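Local atomic coordinates of carboxylesterase SOBER1 (PDB entry 6AVX), a protein that hydrolyses carboxylic esters with a preference for short acyl chains, has phospholipase A2 activity, and dampens the plant hypersensitive response to the bacterial effector AvrBsT. Residues K83-H86 and A87-Q91; L113-A116 and S117-Y121; Q144-E147 and E148-K151; Q171-L174 and P175-E179. The protein carries 1 engineered substitution. All coordinates share one frame; numbering follows the deposited sequence.

Contact 1: K83-H86 and A87-Q91; sequences KNVH and AIIDQ
With CG1 trans to its own backbone N (chi1 173°), V85 sends that methyl forward along the helix, while I89, one turn on, folds CG1 back beside its N (chi1 -59°) and then extends. I89 was modelled in two conformers, and in the one described here the side chains cross obliquely, methyl to methyl, with V85 CG1 3.7 Å from I89 CD1. The same conformer brings I89 CD1 to 3.6 Å from V85 O; these approaches need not hold for the other. V85 and I89 are buried, and V85 continues the apolar surface onto L9 and L11 of strand 7-11 and onto L113. This is the inner face of helix 75-94, one of the helices that flank the parallel sheet of the alpha/beta hydrolase fold. I88 CD1 lies 4.0 Å from N84 OD1, and I88 also packs on F7 of strand 7-11.

What holds the turn firmly is the backbone: four successive i to i+4 bonds run from A87 N to K83 O through D90 N to H86 O. The last is the shortest at 2.8 Å. D90 CG comes to 3.0 Å from H86 O, with no bond between the carboxylate and that carbonyl. The polar ends of the two residues are anchored elsewhere: H86 NE2 bonds to S117 O and D90 OD1 to Y121 OH, while the H86 ring makes an edge-to-face stack with Y121.

Contact 2: L113-A116 and S117-Y121; sequences LTLA and SVLLY
S117 grips L113 through two bonds to one carbonyl, within the helix that follows the probable nucleophile elbow in the beta-alpha-beta unit of strand 102-107, helix 109-120 and strand 127-131. S117 N and S117 OG each lie 2.8 Å from L113 O, arriving from opposite faces of its plane; the hydroxyl stands well above that plane, 39° out of it. The chi1 of S117, -64°, tucks OG beside the backbone N and back over the preceding turn, so a buried hydroxyl is satisfied inside its own helix. L113 CD1 lies 3.5 Å from S117 OG.

V118 comes next, donating its N-H to T114 O at 2.9 Å and laying CG2 on that oxygen at 3.3 Å. The hydroxyl of T114 is itself turned to G110 O, in the GxSxG segment around S108, the probable nucleophile.

L119 points back toward the preceding turn. Its N bonds to L115 O, and its CG sits 3.2 Å from that oxygen. L119 CD1 comes onto L115 CG at 3.6 Å, with both methyls of L115 slightly farther. L119 goes on to F145, while both leucines approach L177.

At L120 the helical bonding weakens in geometry: its N reaches A116 O at 3.2 Å with an N-H...O angle of only 137°. Y121 then leaves the helical path, its ring carried across to I89 and I93 of helix 75-94 while Y121 N is bonded to V118 O at 3.2 Å.

Contact 3: Q144-E147 and E148-K151; sequences QFPE and EAKK
P146 and E147 bring the chain from an extended path into a tight turn: psi is 154° at P146 and -47° at E147, and a short 3-10 segment follows at 149-151. The backbone bonds across the junction are all weak. P146 O is shared by A149 N at 3.0 Å and K150 N at 3.5 Å, and K150 N also leans toward E147 O at 3.4 Å. K150 N thus divides between the carbonyls three and four residues back, with angles well short of straight. A firmer step follows, where K151 N bonds to E148 O, and that same carbonyl accepts from T124 OG1.

On the inner side of the turn A149 CB lies 3.4 Å from P146 O and touches CD of the proline ring at 4.0 Å. K150 runs back along the chain, extended beyond CG, laying its CE methylene on F145 CB at 4.0 Å. The F145 ring itself heads inward, onto L119 and L120 of helix 109-120 and onto F176 and A180 of helix 173-180.

Outside, E148 has two modelled conformers. In the one described here it bends at chi2 to bring its carboxylate round to the lysine one turn on, and K151 NZ meets E148 OE2 at 2.9 Å, on the syn side and 20° out of the carboxylate plane. E147 OE2 lies nearby, without touching either partner. With two carboxylates beside one ammonium group, K151 may ease the repulsion between the glutamates as well as pairing with E148, at least while E148 adopts this conformer.

Contact 4: Q171-L174 and P175-E179; sequences QAAL and PFLKE
Helix 173-180 opens here, the short helix that leads into strand 184-189 at one edge of the central sheet, and P175 sits in its first turn. Having no N-H to offer, the proline suits this position: the N-H groups of a first turn have no preceding turn of helix to bond to, so a proline costs none. P175 CD packs against the incoming carbonyls instead, 3.4 Å from Q171 O and 3.3 Å from A172 O.

Clear i to i+4 bonds begin at L177. L177 N reaches A173 O at 2.8 Å, and K178 N reaches L174 O at 2.9 Å. L177 folds over the first of these carbonyls, since CG lies beside its backbone N (chi1 -69°), and this puts L177 CG 3.2 Å from A173 O. Its CD1 then comes within 4.3 Å of A173 CB, an apolar pair on the buried side of the helix. From there L177 goes on to C184, and L174 to C184 and F186, all on the last strand.

F176 takes the other choice: CG stands trans to its N (chi1 -180°), which swings the ring away from the preceding turn and onto I142. Proline in the first turn, ahead of a run of i to i+4 bonds, is a common feature of an alpha-helical N-terminus.

In the fold
Along the chain the four contacts come in series, 1 to 4. In space contact 2 lies centrally, with centres 11, 10 and 14 Å from those of contacts 1, 3 and 4. Contact 1, on helix 75-94, and contact 2, on helix 109-120, are linked by polar contacts as well as packing. Contact 3, in the loop between strands 127-131 and 154-159, packs on the end of the helix of contact 2. Contact 4, on helix 173-180, touches contacts 2 and 3 through apolar side chains but stays about 13 Å, nearest atoms, from contact 1. The helix behind the probable nucleophile S108 is thus packed by all three others.

Contact 1: K83-H86 and A87-Q91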
ATOM      1  N   LYS A  83      11.534  -6.452   0.545  1.00  6.80           N
ATOM      2  CA  LYS A  83      12.818  -6.489  -0.147  1.00  8.20           C
ATOM      3  C   LYS A  83      12.626  -6.324  -1.645  1.00  7.73           C
ATOM      4  O   LYS A  83      13.362  -5.577  -2.300  1.00  8.55           O
ATOM      5  CB  LYS A  83      13.531  -7.806   0.157  1.00  9.87           C
ATOM      6  CG  LYS A  83      14.897  -7.935  -0.478  1.00 17.00           C
ATOM      7  CD  LYS A  83      15.468  -9.322  -0.169  1.00 30.58           C
ATOM      8  CE  LYS A  83      16.789  -9.575  -0.878  1.00 48.35           C
ATOM      9  NZ  LYS A  83      17.283 -10.965  -0.640  1.00 49.34           N
ATOM     10  N   ASN A  84      11.641  -7.010  -2.209  1.00  7.58           N
ATOM     11  CA  ASN A  84      11.414  -6.898  -3.640  1.00  9.09           C
ATOM     12  C   ASN A  84      10.882  -5.526  -4.028  1.00  7.76           C
ATOM     13  O   ASN A  84      11.311  -4.960  -5.038  1.00  8.89           O
ATOM     14  CB  ASN A  84      10.459  -7.980  -4.102  1.00 10.13           C
ATOM     15  CG  ASN A  84      10.033  -7.770  -5.513  1.00 12.12           C
ATOM     16  OD1 ASN A  84       8.898  -7.361  -5.782  1.00 17.76           O
ATOM     17  ND2 ASN A  84      10.956  -7.985  -6.438  1.00 11.20           N
ATOM     18  N   VAL A  85       9.926  -4.979  -3.263  1.00  6.79           N
ATOM     19  CA  VAL A  85       9.445  -3.629  -3.557  1.00  6.92           C
ATOM     20  C   VAL A  85      10.596  -2.639  -3.506  1.00  5.81           C
ATOM     21  O   VAL A  85      10.737  -1.780  -4.379  1.00  6.76           O
ATOM     22  CB  VAL A  85       8.304  -3.232  -2.604  1.00  6.33           C
ATOM     23  CG1 VAL A  85       7.927  -1.765  -2.798  1.00  7.03           C
ATOM     24  CG2 VAL A  85       7.090  -4.121  -2.796  1.00  8.82           C
ATOM     25  N   HIS A  86      11.456  -2.765  -2.501  1.00  6.26           N
ATOM     26  CA  HIS A  86      12.589  -1.857  -2.385  1.00  6.73           C
ATOM     27  C   HIS A  86      13.542  -1.988  -3.562  1.00  7.04           C
ATOM     28  O   HIS A  86      14.138  -0.996  -3.979  1.00  7.78           O
ATOM     29  CB  HIS A  86      13.326  -2.089  -1.074  1.00  6.62           C
ATOM     30  CG  HIS A  86      12.622  -1.506   0.113  1.00  6.16           C
ATOM     31  ND1 HIS A  86      13.208  -1.427   1.354  1.00  7.37           N
ATOM     32  CD2 HIS A  86      11.398  -0.944   0.236  1.00  6.08           C
ATOM     33  CE1 HIS A  86      12.378  -0.831   2.190  1.00  6.19           C
ATOM     34  NE2 HIS A  86      11.270  -0.533   1.539  1.00  6.35           N
ATOM     35  N   ALA A  87      13.734  -3.200  -4.092  1.00  7.92           N
ATOM     36  CA  ALA A  87      14.575  -3.352  -5.279  1.00  8.35           C
ATOM     37  C   ALA A  87      14.008  -2.553  -6.444  1.00  7.89           C
ATOM     38  O   ALA A  87      14.755  -1.905  -7.192  1.00  8.65           O
ATOM     39  CB  ALA A  87      14.706  -4.836  -5.637  1.00 10.72           C
ATOM     40  N   ILE A  88      12.683  -2.570  -6.606  1.00  7.15           N
ATOM     41  CA  ILE A  88      12.046  -1.815  -7.683  1.00  7.52           C
ATOM     42  C   ILE A  88      12.268  -0.324  -7.478  1.00  7.77           C
ATOM     43  O   ILE A  88      12.628   0.410  -8.409  1.00  8.60           O
ATOM     44  CB  ILE A  88      10.546  -2.150  -7.750  1.00  7.86           C
ATOM     45  CG1 ILE A  88      10.333  -3.607  -8.178  1.00 10.56           C
ATOM     46  CG2 ILE A  88       9.812  -1.181  -8.694  1.00  9.71           C
ATOM     47  CD1 ILE A  88       8.899  -4.096  -8.027  1.00 12.07           C
ATOM     48  N   ILE A  89      12.028   0.158  -6.259  1.00  6.71           N
ATOM     49  CA  ILE A  89      12.189   1.581  -5.973  0.62  8.08           C
ATOM     50  C   ILE A  89      13.645   1.986  -6.153  1.00  7.37           C
ATOM     51  O   ILE A  89      13.945   3.037  -6.740  1.00  8.89           O
ATOM     52  CB  ILE A  89      11.684   1.919  -4.559  0.62  7.43           C
ATOM     53  CG1 ILE A  89      10.201   1.552  -4.385  0.62  7.21           C
ATOM     54  CG2 ILE A  89      11.896   3.403  -4.268  0.62  7.24           C
ATOM     55  CD1 ILE A  89       9.786   1.419  -2.939  0.62  9.02           C
ATOM     56  N   ASP A  90      14.566   1.179  -5.616  1.00  8.37           N
ATOM     57  CA  ASP A  90      15.997   1.452  -5.754  1.00  8.32           C
ATOM     58  C   ASP A  90      16.372   1.649  -7.215  1.00  9.56           C
ATOM     59  O   ASP A  90      17.132   2.565  -7.560  1.00 10.17           O
ATOM     60  CB  ASP A  90      16.824   0.282  -5.218  1.00  9.16           C
ATOM     61  CG  ASP A  90      16.873   0.197  -3.701  1.00  9.18           C
ATOM     62  OD1 ASP A  90      16.428   1.108  -2.987  1.00  9.83           O
ATOM     63  OD2 ASP A  90      17.424  -0.828  -3.242  1.00 10.43           O
ATOM     64  N   GLN A  91      15.890   0.769  -8.081  1.00  9.42           N
ATOM     65  CA  GLN A  91      16.274   0.845  -9.489  1.00  9.72           C
ATOM     66  C   GLN A  91      15.703   2.095 -10.152  1.00 10.24           C
ATOM     67  O   GLN A  91      16.393   2.759 -10.941  1.00 12.26           O
ATOM     68  CB  GLN A  91      15.815  -0.412 -10.214  1.00 11.85           C
ATOM     69  CG  GLN A  91      16.133  -0.426 -11.708  1.00 16.12           C
ATOM     70  CD  GLN A  91      17.621  -0.457 -11.994  1.00 42.79           C
ATOM     71  OE1 GLN A  91      18.430  -0.786 -11.123  1.00 32.41           O
ATOM     72  NE2 GLN A  91      17.989  -0.115 -13.225  1.00 37.97           N
TER

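Contact 2: L113-A116 and S117-Y121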
ATOM      1  N   LEU A 113       1.312  -4.004   2.072  1.00  5.37           N
ATOM      2  CA  LEU A 113       2.682  -4.006   1.575  1.00  5.41           C
ATOM      3  C   LEU A 113       3.161  -2.606   1.257  1.00  5.19           C
ATOM      4  O   LEU A 113       4.331  -2.280   1.500  1.00  5.26           O
ATOM      5  CB  LEU A 113       2.800  -4.909   0.350  1.00  5.71           C
ATOM      6  CG  LEU A 113       4.198  -5.003  -0.255  1.00  5.69           C
ATOM      7  CD1 LEU A 113       5.240  -5.418   0.758  1.00  6.94           C
ATOM      8  CD2 LEU A 113       4.165  -5.959  -1.422  1.00  7.22           C
ATOM      9  N   THR A 114       2.288  -1.774   0.708  1.00  5.29           N
ATOM     10  CA  THR A 114       2.618  -0.366   0.489  1.00  5.53           C
ATOM     11  C   THR A 114       3.091   0.279   1.779  1.00  5.68           C
ATOM     12  O   THR A 114       4.128   0.954   1.810  1.00  5.66           O
ATOM     13  CB  THR A 114       1.396   0.389  -0.070  1.00  4.91           C
ATOM     14  OG1 THR A 114       1.162  -0.018  -1.420  1.00  6.10           O
ATOM     15  CG2 THR A 114       1.580   1.895  -0.047  1.00  6.58           C
ATOM     16  N   LEU A 115       2.318   0.102   2.844  1.00  4.64           N
ATOM     17  CA  LEU A 115       2.671   0.723   4.106  1.00  4.98           C
ATOM     18  C   LEU A 115       4.031   0.250   4.586  1.00  5.36           C
ATOM     19  O   LEU A 115       4.893   1.056   4.957  1.00  5.84           O
ATOM     20  CB  LEU A 115       1.604   0.404   5.145  1.00  6.53           C
ATOM     21  CG  LEU A 115       1.790   1.194   6.439  1.00  7.36           C
ATOM     22  CD1 LEU A 115       1.306   2.616   6.271  1.00  8.85           C
ATOM     23  CD2 LEU A 115       1.083   0.513   7.597  1.00  8.82           C
ATOM     24  N   ALA A 116       4.230  -1.061   4.621  1.00  5.53           N
ATOM     25  CA  ALA A 116       5.496  -1.602   5.098  1.00  5.50           C
ATOM     26  C   ALA A 116       6.658  -1.114   4.249  1.00  5.95           C
ATOM     27  O   ALA A 116       7.739  -0.784   4.769  1.00  6.71           O
ATOM     28  CB  ALA A 116       5.433  -3.124   5.074  1.00  6.66           C
ATOM     29  N   SER A 117       6.456  -1.061   2.933  1.00  5.05           N
ATOM     30  CA  SER A 117       7.537  -0.690   2.032  1.00  5.41           C
ATOM     31  C   SER A 117       7.926   0.766   2.211  1.00  5.62           C
ATOM     32  O   SER A 117       9.115   1.104   2.192  1.00  6.40           O
ATOM     33  CB  SER A 117       7.134  -0.960   0.588  1.00  6.69           C
ATOM     34  OG  SER A 117       6.921  -2.346   0.342  1.00  7.08           O
ATOM     35  N   VAL A 118       6.944   1.651   2.324  1.00  5.16           N
ATOM     36  CA  VAL A 118       7.232   3.067   2.497  1.00  5.50           C
ATOM     37  C   VAL A 118       7.923   3.313   3.831  1.00  6.02           C
ATOM     38  O   VAL A 118       8.917   4.054   3.906  1.00  6.55           O
ATOM     39  CB  VAL A 118       5.941   3.884   2.356  1.00  7.92           C
ATOM     40  CG1 VAL A 118       6.150   5.305   2.840  1.00  8.59           C
ATOM     41  CG2 VAL A 118       5.427   3.824   0.915  1.00  8.04           C
ATOM     42  N   LEU A 119       7.415   2.700   4.897  1.00  5.30           N
ATOM     43  CA  LEU A 119       7.924   3.018   6.232  1.00  6.03           C
ATOM     44  C   LEU A 119       9.330   2.491   6.461  1.00  5.58           C
ATOM     45  O   LEU A 119      10.022   2.982   7.366  1.00  6.30           O
ATOM     46  CB  LEU A 119       6.990   2.456   7.311  1.00  8.05           C
ATOM     47  CG  LEU A 119       5.565   3.007   7.355  1.00 11.46           C
ATOM     48  CD1 LEU A 119       4.703   2.238   8.357  1.00 14.41           C
ATOM     49  CD2 LEU A 119       5.586   4.475   7.692  1.00 21.45           C
ATOM     50  N   LEU A 120       9.755   1.503   5.696  1.00  5.40           N
ATOM     51  CA  LEU A 120      11.095   0.953   5.831  1.00  5.73           C
ATOM     52  C   LEU A 120      12.063   1.478   4.779  1.00  6.19           C
ATOM     53  O   LEU A 120      13.236   1.102   4.799  1.00  6.12           O
ATOM     54  CB  LEU A 120      11.046  -0.579   5.794  1.00  5.82           C
ATOM     55  CG  LEU A 120      10.453  -1.186   7.068  1.00  6.35           C
ATOM     56  CD1 LEU A 120      10.025  -2.624   6.839  1.00  7.72           C
ATOM     57  CD2 LEU A 120      11.463  -1.110   8.240  1.00  7.61           C
ATOM     58  N   TYR A 121      11.613   2.319   3.854  1.00  5.99           N
ATOM     59  CA  TYR A 121      12.512   2.782   2.802  1.00  5.21           C
ATOM     60  C   TYR A 121      13.455   3.860   3.354  1.00  6.43           C
ATOM     61  O   TYR A 121      13.032   4.702   4.149  1.00  7.14           O
ATOM     62  CB  TYR A 121      11.712   3.347   1.604  1.00  6.39           C
ATOM     63  CG  TYR A 121      12.582   3.362   0.375  1.00  4.94           C
ATOM     64  CD1 TYR A 121      13.040   4.552  -0.188  1.00  5.91           C
ATOM     65  CD2 TYR A 121      13.008   2.181  -0.196  1.00  6.51           C
ATOM     66  CE1 TYR A 121      13.887   4.550  -1.266  1.00  6.23           C
ATOM     67  CE2 TYR A 121      13.867   2.169  -1.285  1.00  7.11           C
ATOM     68  CZ  TYR A 121      14.299   3.371  -1.814  1.00  6.75           C
ATOM     69  OH  TYR A 121      15.169   3.376  -2.894  1.00  8.29           O
TER

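Contact 3: Q144-E147 and E148-K151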
ATOM      1  N   GLN A 144      12.904   0.591  13.537  1.00  6.74           N
ATOM      2  CA  GLN A 144      13.679   0.380  12.332  1.00  5.81           C
ATOM      3  C   GLN A 144      13.233   1.259  11.168  1.00  5.54           C
ATOM      4  O   GLN A 144      13.838   1.183  10.093  1.00  6.51           O
ATOM      5  CB  GLN A 144      13.634  -1.099  11.937  1.00  7.06           C
ATOM      6  CG  GLN A 144      13.998  -2.049  13.081  1.00  7.21           C
ATOM      7  CD  GLN A 144      15.248  -1.632  13.840  1.00  7.17           C
ATOM      8  OE1 GLN A 144      15.179  -1.382  15.049  1.00  8.82           O
ATOM      9  NE2 GLN A 144      16.382  -1.571  13.159  1.00  8.21           N
ATOM     10  N   PHE A 145      12.209   2.079  11.340  1.00  5.32           N
ATOM     11  CA  PHE A 145      11.792   2.955  10.263  1.00  5.77           C
ATOM     12  C   PHE A 145      12.853   4.031  10.072  1.00  5.47           C
ATOM     13  O   PHE A 145      13.171   4.743  11.032  1.00  6.29           O
ATOM     14  CB  PHE A 145      10.473   3.625  10.579  1.00  6.55           C
ATOM     15  CG  PHE A 145       9.286   2.696  10.669  1.00  6.40           C
ATOM     16  CD1 PHE A 145       9.328   1.401  10.216  1.00  6.65           C
ATOM     17  CD2 PHE A 145       8.104   3.162  11.214  1.00  7.52           C
ATOM     18  CE1 PHE A 145       8.199   0.587  10.296  1.00  9.27           C
ATOM     19  CE2 PHE A 145       6.988   2.365  11.294  1.00  8.41           C
ATOM     20  CZ  PHE A 145       7.033   1.078  10.838  1.00  9.00           C
ATOM     21  N   PRO A 146      13.432   4.176   8.885  1.00  5.97           N
ATOM     22  CA  PRO A 146      14.458   5.200   8.684  1.00  5.33           C
ATOM     23  C   PRO A 146      13.932   6.604   8.932  1.00  6.28           C
ATOM     24  O   PRO A 146      12.751   6.908   8.741  1.00  6.69           O
ATOM     25  CB  PRO A 146      14.859   4.994   7.218  1.00  6.50           C
ATOM     26  CG  PRO A 146      14.600   3.553   6.980  1.00  5.84           C
ATOM     27  CD  PRO A 146      13.323   3.289   7.715  1.00  5.68           C
ATOM     28  N   GLU A 147      14.852   7.492   9.291  1.00  6.52           N
ATOM     29  CA  GLU A 147      14.482   8.859   9.617  1.00  6.54           C
ATOM     30  C   GLU A 147      13.688   9.506   8.491  1.00  6.03           C
ATOM     31  O   GLU A 147      12.651  10.139   8.735  1.00  7.44           O
ATOM     32  CB  GLU A 147      15.747   9.667   9.906  1.00  8.05           C
ATOM     33  CG  GLU A 147      15.454  11.120  10.213  1.00 10.04           C
ATOM     34  CD  GLU A 147      16.699  11.941  10.508  1.00 13.22           C
ATOM     35  OE1 GLU A 147      17.805  11.378  10.574  1.00 15.37           O
ATOM     36  OE2 GLU A 147      16.564  13.171  10.682  1.00 15.41           O
ATOM     37  N   GLU A 148      14.159   9.368   7.253  1.00  5.76           N
ATOM     38  CA  GLU A 148      13.479  10.059   6.169  0.53  7.48           C
ATOM     39  C   GLU A 148      12.163   9.394   5.793  1.00  5.63           C
ATOM     40  O   GLU A 148      11.276  10.065   5.241  1.00  7.40           O
ATOM     41  CB  GLU A 148      14.404  10.179   4.964  0.53  6.73           C
ATOM     42  CG  GLU A 148      15.636  11.040   5.223  0.53  8.56           C
ATOM     43  CD  GLU A 148      15.301  12.503   5.251  0.53 12.24           C
ATOM     44  OE1 GLU A 148      15.081  13.069   4.159  0.53 18.95           O
ATOM     45  OE2 GLU A 148      15.230  13.083   6.354  0.53 20.42           O
ATOM     46  N   ALA A 149      11.997   8.104   6.080  1.00  6.55           N
ATOM     47  CA  ALA A 149      10.752   7.415   5.758  1.00  6.83           C
ATOM     48  C   ALA A 149       9.596   8.016   6.514  1.00  7.24           C
ATOM     49  O   ALA A 149       8.455   8.021   6.026  1.00  8.10           O
ATOM     50  CB  ALA A 149      10.856   5.937   6.102  1.00  7.03           C
ATOM     51  N   LYS A 150       9.854   8.535   7.708  1.00  7.36           N
ATOM     52  CA  LYS A 150       8.776   9.063   8.521  1.00  8.49           C
ATOM     53  C   LYS A 150       8.189  10.338   7.938  1.00 10.21           C
ATOM     54  O   LYS A 150       7.110  10.748   8.374  1.00  9.61           O
ATOM     55  CB  LYS A 150       9.277   9.282   9.945  1.00  9.35           C
ATOM     56  CG  LYS A 150       9.652   7.980  10.641  1.00  9.56           C
ATOM     57  CD  LYS A 150      10.119   8.237  12.043  1.00 12.60           C
ATOM     58  CE  LYS A 150      10.407   6.942  12.729  1.00  8.90           C
ATOM     59  NZ  LYS A 150      10.735   7.218  14.136  1.00 16.28           N
ATOM     60  N   LYS A 151       8.857  10.964   6.970  1.00  7.62           N
ATOM     61  CA  LYS A 151       8.355  12.157   6.314  1.00  7.71           C
ATOM     62  C   LYS A 151       7.511  11.834   5.095  1.00  7.92           C
ATOM     63  O   LYS A 151       6.948  12.755   4.502  1.00  8.96           O
ATOM     64  CB  LYS A 151       9.531  13.055   5.920  1.00  8.65           C
ATOM     65  CG  LYS A 151      10.377  13.470   7.126  1.00 12.24           C
ATOM     66  CD  LYS A 151      11.566  14.324   6.716  1.00 18.29           C
ATOM     67  CE  LYS A 151      12.488  14.563   7.906  1.00 32.68           C
ATOM     68  NZ  LYS A 151      13.739  15.258   7.502  1.00 37.68           N
TER

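Contact 4: Q171-L174 and P175-E179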
ATOM      1  N   GLN A 171      -8.635   1.934  10.827  1.00 11.81           N
ATOM      2  CA  GLN A 171      -8.549   2.950  11.869  1.00 13.61           C
ATOM      3  C   GLN A 171      -7.367   2.703  12.796  1.00 12.62           C
ATOM      4  O   GLN A 171      -6.750   3.659  13.270  1.00 12.40           O
ATOM      5  CB  GLN A 171      -9.836   2.968  12.687  1.00 12.57           C
ATOM      6  CG  GLN A 171     -11.069   3.440  11.931  1.00 17.06           C
ATOM      7  CD  GLN A 171     -12.319   3.367  12.796  1.00 19.52           C
ATOM      8  OE1 GLN A 171     -12.703   2.295  13.272  1.00 20.71           O
ATOM      9  NE2 GLN A 171     -12.946   4.514  13.020  1.00 21.74           N
ATOM     10  N   ALA A 172      -7.016   1.440  13.039  1.00 12.12           N
ATOM     11  CA  ALA A 172      -5.895   1.118  13.919  1.00 12.24           C
ATOM     12  C   ALA A 172      -4.570   1.627  13.381  1.00 13.40           C
ATOM     13  O   ALA A 172      -3.611   1.779  14.152  1.00 13.36           O
ATOM     14  CB  ALA A 172      -5.795  -0.392  14.115  1.00 17.34           C
ATOM     15  N   ALA A 173      -4.471   1.886  12.084  1.00 10.84           N
ATOM     16  CA  ALA A 173      -3.229   2.417  11.553  1.00 10.04           C
ATOM     17  C   ALA A 173      -2.929   3.795  12.118  1.00 11.74           C
ATOM     18  O   ALA A 173      -1.767   4.199  12.172  1.00 11.94           O
ATOM     19  CB  ALA A 173      -3.306   2.500  10.034  1.00 12.37           C
ATOM     20  N   LEU A 174      -3.960   4.540  12.532  1.00 10.21           N
ATOM     21  CA  LEU A 174      -3.731   5.926  12.931  1.00 11.14           C
ATOM     22  C   LEU A 174      -2.909   6.015  14.205  1.00 10.11           C
ATOM     23  O   LEU A 174      -1.892   6.728  14.209  1.00 10.72           O
ATOM     24  CB  LEU A 174      -5.064   6.674  13.000  1.00 12.18           C
ATOM     25  CG  LEU A 174      -5.781   6.777  11.648  1.00 14.21           C
ATOM     26  CD1 LEU A 174      -7.130   7.471  11.781  1.00 18.47           C
ATOM     27  CD2 LEU A 174      -4.914   7.476  10.605  1.00 22.59           C
ATOM     28  N   PRO A 175      -3.241   5.323  15.286  1.00  8.88           N
ATOM     29  CA  PRO A 175      -2.360   5.407  16.456  1.00  9.47           C
ATOM     30  C   PRO A 175      -1.010   4.767  16.233  1.00  9.83           C
ATOM     31  O   PRO A 175      -0.013   5.216  16.810  1.00 10.88           O
ATOM     32  CB  PRO A 175      -3.156   4.729  17.578  1.00 12.99           C
ATOM     33  CG  PRO A 175      -4.222   3.956  16.893  1.00 15.62           C
ATOM     34  CD  PRO A 175      -4.504   4.635  15.591  1.00 10.72           C
ATOM     35  N   PHE A 176      -0.940   3.729  15.403  1.00 10.22           N
ATOM     36  CA  PHE A 176       0.350   3.139  15.063  1.00  7.80           C
ATOM     37  C   PHE A 176       1.238   4.163  14.370  1.00  9.29           C
ATOM     38  O   PHE A 176       2.409   4.345  14.729  1.00  9.41           O
ATOM     39  CB  PHE A 176       0.112   1.920  14.175  1.00 11.27           C
ATOM     40  CG  PHE A 176       1.369   1.221  13.763  1.00  8.46           C
ATOM     41  CD1 PHE A 176       1.848   0.150  14.478  1.00 10.42           C
ATOM     42  CD2 PHE A 176       2.055   1.623  12.637  1.00  9.20           C
ATOM     43  CE1 PHE A 176       3.007  -0.494  14.087  1.00 11.17           C
ATOM     44  CE2 PHE A 176       3.224   0.980  12.249  1.00 10.20           C
ATOM     45  CZ  PHE A 176       3.693  -0.068  12.970  1.00 11.27           C
ATOM     46  N   LEU A 177       0.682   4.870  13.402  1.00  8.60           N
ATOM     47  CA  LEU A 177       1.474   5.821  12.651  1.00  9.04           C
ATOM     48  C   LEU A 177       1.835   7.029  13.500  1.00  9.50           C
ATOM     49  O   LEU A 177       2.922   7.590  13.341  1.00 10.39           O
ATOM     50  CB  LEU A 177       0.744   6.198  11.355  1.00  8.94           C
ATOM     51  CG  LEU A 177       0.671   5.036  10.344  1.00  9.27           C
ATOM     52  CD1 LEU A 177      -0.229   5.371   9.163  1.00 12.27           C
ATOM     53  CD2 LEU A 177       2.057   4.636   9.857  1.00 10.47           C
ATOM     54  N   LYS A 178       0.964   7.419  14.429  1.00 10.16           N
ATOM     55  CA  LYS A 178       1.315   8.474  15.372  1.00 11.29           C
ATOM     56  C   LYS A 178       2.501   8.056  16.233  1.00 11.71           C
ATOM     57  O   LYS A 178       3.453   8.826  16.408  1.00 12.03           O
ATOM     58  CB  LYS A 178       0.095   8.816  16.232  1.00 13.53           C
ATOM     59  CG  LYS A 178       0.228  10.120  17.024  1.00 21.67           C
ATOM     60  CD  LYS A 178       0.084  11.352  16.140  1.00 26.52           C
ATOM     61  CE  LYS A 178      -1.321  11.483  15.555  1.00 29.24           C
ATOM     62  NZ  LYS A 178      -1.477  12.715  14.734  1.00 49.47           N
ATOM     63  N   GLU A 179       2.474   6.837  16.768  1.00 11.13           N
ATOM     64  CA  GLU A 179       3.622   6.332  17.519  1.00 13.02           C
ATOM     65  C   GLU A 179       4.884   6.393  16.667  1.00 15.11           C
ATOM     66  O   GLU A 179       5.968   6.733  17.158  1.00 15.43           O
ATOM     67  CB  GLU A 179       3.363   4.898  18.001  1.00 15.43           C
ATOM     68  CG  GLU A 179       4.539   4.298  18.795  1.00 16.65           C
ATOM     69  CD  GLU A 179       4.312   2.869  19.311  1.00 17.77           C
ATOM     70  OE1 GLU A 179       5.266   2.283  19.883  1.00 21.55           O
ATOM     71  OE2 GLU A 179       3.202   2.317  19.153  1.00 22.87           O
TER